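Local atomic coordinates of putative immunoglobulin-blocking virulence protein (Mycoplasma mycoides subsp. capri, PDB entry 7ADK), a protein that probably binds host immunoglobulins and blocks their action, serving as a virulence factor of this mycoplasma. Residues A[156-161]-A[569-574]; A[204-209]-A[291-296]. All blocks are in the same frame, centred on the assembly; numbering follows the deposited sequence.

Contact 1 (A[156-161]-A[569-574])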
loop_
_atom_site.group_PDB
_atom_site.type_symbol
_atom_site.label_atom_id
_atom_site.label_comp_id
_atom_site.label_asym_id
_atom_site.label_seq_id
_atom_site.Cartn_x
_atom_site.Cartn_y
_atom_site.Cartn_z
ATOM N N LYS A 156 -14.548 35.972 -23.663
ATOM C CA LYS A 156 -15.587 36.551 -22.799
ATOM C C LYS A 156 -16.964 35.984 -23.111
ATOM O O LYS A 156 -17.673 35.591 -22.191
ATOM C CB LYS A 156 -15.518 38.084 -22.858
ATOM C CG LYS A 156 -16.435 38.733 -21.811
ATOM C CD LYS A 156 -16.175 40.236 -21.637
ATOM C CE LYS A 156 -14.859 40.558 -20.914
ATOM N NZ LYS A 156 -14.920 40.278 -19.464
ATOM N N ASP A 157 -17.343 35.869 -24.383
ATOM C CA ASP A 157 -18.717 35.484 -24.735
ATOM C C ASP A 157 -19.047 33.993 -24.515
ATOM O O ASP A 157 -20.210 33.656 -24.300
ATOM C CB ASP A 157 -19.096 36.027 -26.123
ATOM C CG ASP A 157 -18.506 35.325 -27.346
ATOM O OD1 ASP A 157 -18.728 34.114 -27.519
ATOM O OD2 ASP A 157 -17.924 36.008 -28.205
ATOM N N ARG A 158 -18.043 33.107 -24.452
ATOM C CA ARG A 158 -18.171 31.717 -23.965
ATOM C C ARG A 158 -18.067 31.564 -22.438
ATOM O O ARG A 158 -18.096 30.444 -21.937
ATOM C CB ARG A 158 -17.138 30.807 -24.654
ATOM C CG ARG A 158 -17.240 30.716 -26.178
ATOM C CD ARG A 158 -18.596 30.250 -26.703
ATOM N NE ARG A 158 -18.955 28.894 -26.264
ATOM C CZ ARG A 158 -20.093 28.281 -26.518
ATOM N NH1 ARG A 158 -21.033 28.804 -27.220
ATOM N NH2 ARG A 158 -20.342 27.104 -26.075
ATOM N N LYS A 159 -17.897 32.660 -21.690
ATOM C CA LYS A 159 -17.707 32.684 -20.227
ATOM C C LYS A 159 -16.595 31.727 -19.775
ATOM O O LYS A 159 -16.782 30.853 -18.931
ATOM C CB LYS A 159 -19.049 32.504 -19.487
ATOM C CG LYS A 159 -20.099 33.544 -19.919
ATOM C CD LYS A 159 -21.253 33.679 -18.923
ATOM C CE LYS A 159 -20.876 34.453 -17.657
ATOM N NZ LYS A 159 -20.672 35.890 -17.903
ATOM N N ILE A 160 -15.449 31.871 -20.430
ATOM C CA ILE A 160 -14.292 30.970 -20.356
ATOM C C ILE A 160 -13.019 31.729 -19.926
ATOM O O ILE A 160 -12.095 31.131 -19.388
ATOM C CB ILE A 160 -14.186 30.220 -21.706
ATOM C CG1 ILE A 160 -13.215 29.041 -21.665
ATOM C CG2 ILE A 160 -13.839 31.190 -22.842
ATOM C CD1 ILE A 160 -12.934 28.449 -23.048
ATOM N N SER A 161 -12.975 33.053 -20.090
ATOM C CA SER A 161 -12.003 33.963 -19.464
ATOM C C SER A 161 -12.214 34.069 -17.950
ATOM O O SER A 161 -13.165 33.516 -17.399
ATOM C CB SER A 161 -12.087 35.357 -20.109
ATOM O OG SER A 161 -13.385 35.907 -20.006
ATOM N N ILE A 569 -17.443 20.376 -23.259
ATOM C CA ILE A 569 -16.091 19.860 -23.053
ATOM C C ILE A 569 -15.059 20.743 -23.754
ATOM O O ILE A 569 -14.093 21.120 -23.117
ATOM C CB ILE A 569 -15.984 18.376 -23.446
ATOM C CG1 ILE A 569 -16.884 17.519 -22.538
ATOM C CG2 ILE A 569 -14.540 17.906 -23.326
ATOM C CD1 ILE A 569 -17.058 16.091 -22.978
ATOM N N ASN A 570 -15.230 21.136 -25.013
ATOM C CA ASN A 570 -14.283 22.019 -25.695
ATOM C C ASN A 570 -14.144 23.412 -25.054
ATOM O O ASN A 570 -13.054 23.984 -25.086
ATOM C CB ASN A 570 -14.690 22.135 -27.164
ATOM C CG ASN A 570 -14.191 20.971 -27.973
ATOM O OD1 ASN A 570 -13.055 20.927 -28.398
ATOM N ND2 ASN A 570 -15.012 20.000 -28.214
ATOM N N ASP A 571 -15.220 23.950 -24.462
ATOM C CA ASP A 571 -15.173 25.131 -23.584
ATOM C C ASP A 571 -14.326 24.838 -22.338
ATOM O O ASP A 571 -13.319 25.498 -22.094
ATOM C CB ASP A 571 -16.586 25.558 -23.136
ATOM C CG ASP A 571 -17.471 26.248 -24.183
ATOM O OD1 ASP A 571 -16.974 26.940 -25.101
ATOM O OD2 ASP A 571 -18.711 26.166 -24.038
ATOM N N GLY A 572 -14.682 23.810 -21.560
ATOM C CA GLY A 572 -13.956 23.463 -20.341
ATOM C C GLY A 572 -12.477 23.161 -20.576
ATOM O O GLY A 572 -11.639 23.505 -19.748
ATOM N N LEU A 573 -12.139 22.557 -21.710
ATOM C CA LEU A 573 -10.788 22.146 -22.090
ATOM C C LEU A 573 -9.909 23.354 -22.443
ATOM O O LEU A 573 -8.800 23.496 -21.933
ATOM C CB LEU A 573 -10.944 21.150 -23.250
ATOM C CG LEU A 573 -9.781 20.219 -23.541
ATOM C CD1 LEU A 573 -9.625 19.204 -22.447
ATOM C CD2 LEU A 573 -10.030 19.441 -24.818
ATOM N N ARG A 574 -10.422 24.281 -23.256
ATOM C CA ARG A 574 -9.732 25.522 -23.624
ATOM C C ARG A 574 -9.640 26.511 -22.460
ATOM O O ARG A 574 -8.692 27.288 -22.438
ATOM C CB ARG A 574 -10.406 26.119 -24.871
ATOM C CG ARG A 574 -9.638 27.305 -25.477
ATOM C CD ARG A 574 -10.235 27.752 -26.815
ATOM N NE ARG A 574 -9.429 28.777 -27.507
ATOM C CZ ARG A 574 -9.346 30.064 -27.221
ATOM N NH1 ARG A 574 -9.912 30.567 -26.180
ATOM N NH2 ARG A 574 -8.709 30.878 -27.990
#
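Arg158 NH2 is shared by two carboxylates of one helix, bonded 2.8 Å from Asp571 OD2 and also salt-bridged to Glu567, one turn earlier in helix 567-579. The arginine comes from a Schellman motif that ends helix 153-157: Lys159 leaves the helix with positive phi, and its N reaches back 3.0 Å to Lys156 O. Arg158 therefore projects from the very end of the short helix toward the long one. Its NE makes the second half of the grip, at 3.0 Å from Asp571 OD1 with an N-H...O angle of 162°. The guanidinium thus takes the carboxylate side-on, one nitrogen to each oxygen. NH2 meets the syn lone pair of OD2, whereas NE arrives on the syn side of OD1, somewhat above the carboxylate plane. Both oxygens lie near the guanidinium plane even though the two groups are turned 36° apart. The chain of Arg158 bends at chi2 and chi3, folding back so that NE as well as NH2 faces the acid. This double hold should restrict rotation of both groups, and the acidic pair probably stabilises the positive charge of the arginine.

Beside the ion pair, Ile160 lies against the helix backbone and the foot of Arg574. It holds CG1 anti to its backbone N (chi1 -168°) and extends it over the same helical turn, with CG1 near the carbonyl oxygen, 3.6 Å from Asp571 O. The isoleucine also touches Met575 and Ala579 farther along helix 567-579. The guanidinium of Arg574 turns to Asp155 in a salt bridge and to the backbone O of Asp627, so a second arginine ties the two helices together. Ile160 CD1 ends 3.9 Å from Arg574 CB.

Contact 2 (A[204-209]-A[291-296])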
loop_
_atom_site.group_PDB
_atom_site.type_symbol
_atom_site.label_atom_id
_atom_site.label_comp_id
_atom_site.label_asym_id
_atom_site.label_seq_id
_atom_site.Cartn_x
_atom_site.Cartn_y
_atom_site.Cartn_z
ATOM N N GLY A 204 28.856 33.045 1.987
ATOM C CA GLY A 204 29.858 33.356 0.957
ATOM C C GLY A 204 31.102 32.478 1.051
ATOM O O GLY A 204 31.296 31.763 2.029
ATOM N N LEU A 205 31.984 32.504 0.051
ATOM C CA LEU A 205 33.126 31.579 -0.003
ATOM C C LEU A 205 34.097 31.685 1.182
ATOM O O LEU A 205 34.609 30.659 1.616
ATOM C CB LEU A 205 33.889 31.744 -1.325
ATOM C CG LEU A 205 33.232 30.979 -2.476
ATOM C CD1 LEU A 205 33.684 31.522 -3.826
ATOM C CD2 LEU A 205 33.593 29.501 -2.394
ATOM N N PHE A 206 34.329 32.874 1.735
ATOM C CA PHE A 206 35.203 33.076 2.897
ATOM C C PHE A 206 34.455 33.713 4.063
ATOM O O PHE A 206 35.053 34.364 4.919
ATOM C CB PHE A 206 36.476 33.837 2.510
ATOM C CG PHE A 206 37.219 33.239 1.340
ATOM C CD1 PHE A 206 37.532 31.872 1.319
ATOM C CD2 PHE A 206 37.535 34.029 0.233
ATOM C CE1 PHE A 206 38.127 31.293 0.195
ATOM C CE2 PHE A 206 38.124 33.451 -0.895
ATOM C CZ PHE A 206 38.414 32.083 -0.920
ATOM N N ASN A 207 33.140 33.512 4.102
ATOM C CA ASN A 207 32.281 33.824 5.233
ATOM C C ASN A 207 31.072 32.874 5.242
ATOM O O ASN A 207 30.020 33.192 4.692
ATOM C CB ASN A 207 31.880 35.293 5.186
ATOM C CG ASN A 207 31.004 35.712 6.327
ATOM O OD1 ASN A 207 30.939 35.142 7.335
ATOM N ND2 ASN A 207 30.314 36.700 6.228
ATOM N N ASN A 208 31.240 31.691 5.826
ATOM C CA ASN A 208 30.205 30.668 5.934
ATOM C C ASN A 208 30.424 29.786 7.160
ATOM O O ASN A 208 31.502 29.753 7.729
ATOM C CB ASN A 208 30.096 29.841 4.640
ATOM C CG ASN A 208 31.297 28.972 4.348
ATOM O OD1 ASN A 208 31.562 28.001 5.036
ATOM N ND2 ASN A 208 32.038 29.282 3.319
ATOM N N SER A 209 29.403 29.050 7.569
ATOM C CA SER A 209 29.388 28.295 8.819
ATOM C C SER A 209 30.545 27.297 8.985
ATOM O O SER A 209 31.146 27.253 10.057
ATOM C CB SER A 209 28.029 27.624 8.961
ATOM O OG SER A 209 27.891 26.969 10.185
ATOM N N LEU A 291 43.755 29.702 2.515
ATOM C CA LEU A 291 43.539 30.445 1.266
ATOM C C LEU A 291 43.519 31.966 1.542
ATOM O O LEU A 291 42.909 32.405 2.513
ATOM C CB LEU A 291 42.190 29.995 0.647
ATOM C CG LEU A 291 42.272 29.178 -0.652
ATOM C CD1 LEU A 291 42.899 27.810 -0.470
ATOM C CD2 LEU A 291 40.890 28.951 -1.241
ATOM N N ASP A 292 44.112 32.788 0.677
ATOM C CA ASP A 292 44.008 34.252 0.716
ATOM C C ASP A 292 42.904 34.819 -0.195
ATOM O O ASP A 292 42.997 34.806 -1.421
ATOM C CB ASP A 292 45.375 34.942 0.501
ATOM C CG ASP A 292 46.248 34.488 -0.683
ATOM O OD1 ASP A 292 46.181 33.311 -1.099
ATOM O OD2 ASP A 292 47.139 35.267 -1.096
ATOM N N GLN A 293 41.880 35.404 0.435
ATOM C CA GLN A 293 40.723 36.044 -0.197
ATOM C C GLN A 293 41.107 37.063 -1.283
ATOM O O GLN A 293 40.424 37.191 -2.300
ATOM C CB GLN A 293 39.884 36.681 0.929
ATOM C CG GLN A 293 38.769 37.609 0.431
ATOM C CD GLN A 293 37.651 37.904 1.419
ATOM O OE1 GLN A 293 37.561 37.378 2.514
ATOM N NE2 GLN A 293 36.733 38.753 1.067
ATOM N N SER A 294 42.224 37.761 -1.104
ATOM C CA SER A 294 42.747 38.780 -2.015
ATOM C C SER A 294 43.149 38.265 -3.401
ATOM O O SER A 294 43.264 39.069 -4.322
ATOM C CB SER A 294 43.922 39.478 -1.343
ATOM O OG SER A 294 44.826 38.536 -0.847
ATOM N N LYS A 295 43.310 36.950 -3.602
ATOM C CA LYS A 295 43.655 36.349 -4.908
ATOM C C LYS A 295 42.470 36.136 -5.855
ATOM O O LYS A 295 42.672 35.799 -7.018
ATOM C CB LYS A 295 44.396 35.023 -4.671
ATOM C CG LYS A 295 45.789 35.247 -4.072
ATOM C CD LYS A 295 46.821 35.793 -5.074
ATOM C CE LYS A 295 48.049 36.382 -4.375
ATOM N NZ LYS A 295 48.660 35.451 -3.404
ATOM N N PHE A 296 41.235 36.300 -5.390
ATOM C CA PHE A 296 40.043 35.813 -6.096
ATOM C C PHE A 296 39.252 36.873 -6.873
ATOM O O PHE A 296 38.146 36.610 -7.330
ATOM C CB PHE A 296 39.199 34.978 -5.135
ATOM C CG PHE A 296 39.884 33.711 -4.687
ATOM C CD1 PHE A 296 39.937 32.613 -5.557
ATOM C CD2 PHE A 296 40.499 33.635 -3.427
ATOM C CE1 PHE A 296 40.606 31.446 -5.166
ATOM C CE2 PHE A 296 41.150 32.459 -3.027
ATOM C CZ PHE A 296 41.204 31.361 -3.900
#
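The far end of the Phe206 ring packs against Phe296, with CE2 3.5 Å from Phe296 CD2 and CZ the same 3.5 Å from Phe296 CE2. The ring centroids are 5.3 Å apart and the planes incline at 46°, an oblique pairing. Leu291 approaches the same end of the ring; the two side chains cross at about a right angle, with Leu291 CD2 3.9 Å from Phe206 CE1. Leu193 of helix 182-194 and Ile320 of strand 318-320 touch both phenylalanines, and Phe211 meets the Phe206 ring as well, so both phenylalanines are buried.

Phe206 occupies the third position of the type I turn from Gly204 to Asn207, the two-residue loop of a very short, weakly bonded beta hairpin formed by strands 203-204 and 207-208. Gly204 O receives both Asn207 N, at 3.3 Å, and Asn208 ND2, at 2.9 Å, so the side chain of the residue just after the turn adds a second bond to the one that closes it. ND2 also bonds Tyr249 OH, while Asn208 OD1 N-caps helix 209-218.

Toward solvent the packing is thinner. Gln293, in a 3-10 turn, runs its exposed side chain past Phe206 in the opposite direction, the amide inclined 39° to the ring. Its CB lies 3.6 Å from Phe206 CD2. With CG anti to the backbone N (chi1 170°), Gln293 CG also comes alongside, 3.8 Å from Phe206 CD2.

How the contacts relate
The two contacts lie on opposite sides of the chain's centre, with centres about 57 Å apart and nearest atoms about 45 Å apart, and they share no helix or strand. In sequence, both segments of contact 2 fall between those of contact 1, which joins residues more than 400 positions apart. Both are partly buried, but contact 2 lies farther out, about 36 Å from the chain's centre against about 23 Å. Contact 1 ties a helix end to the flank of a long helix through charge, with an apolar patch beside it. Contact 2 joins a hairpin turn to a loop by aromatic and aliphatic packing, while its polar bonds serve to shape each segment or tie it to other neighbours.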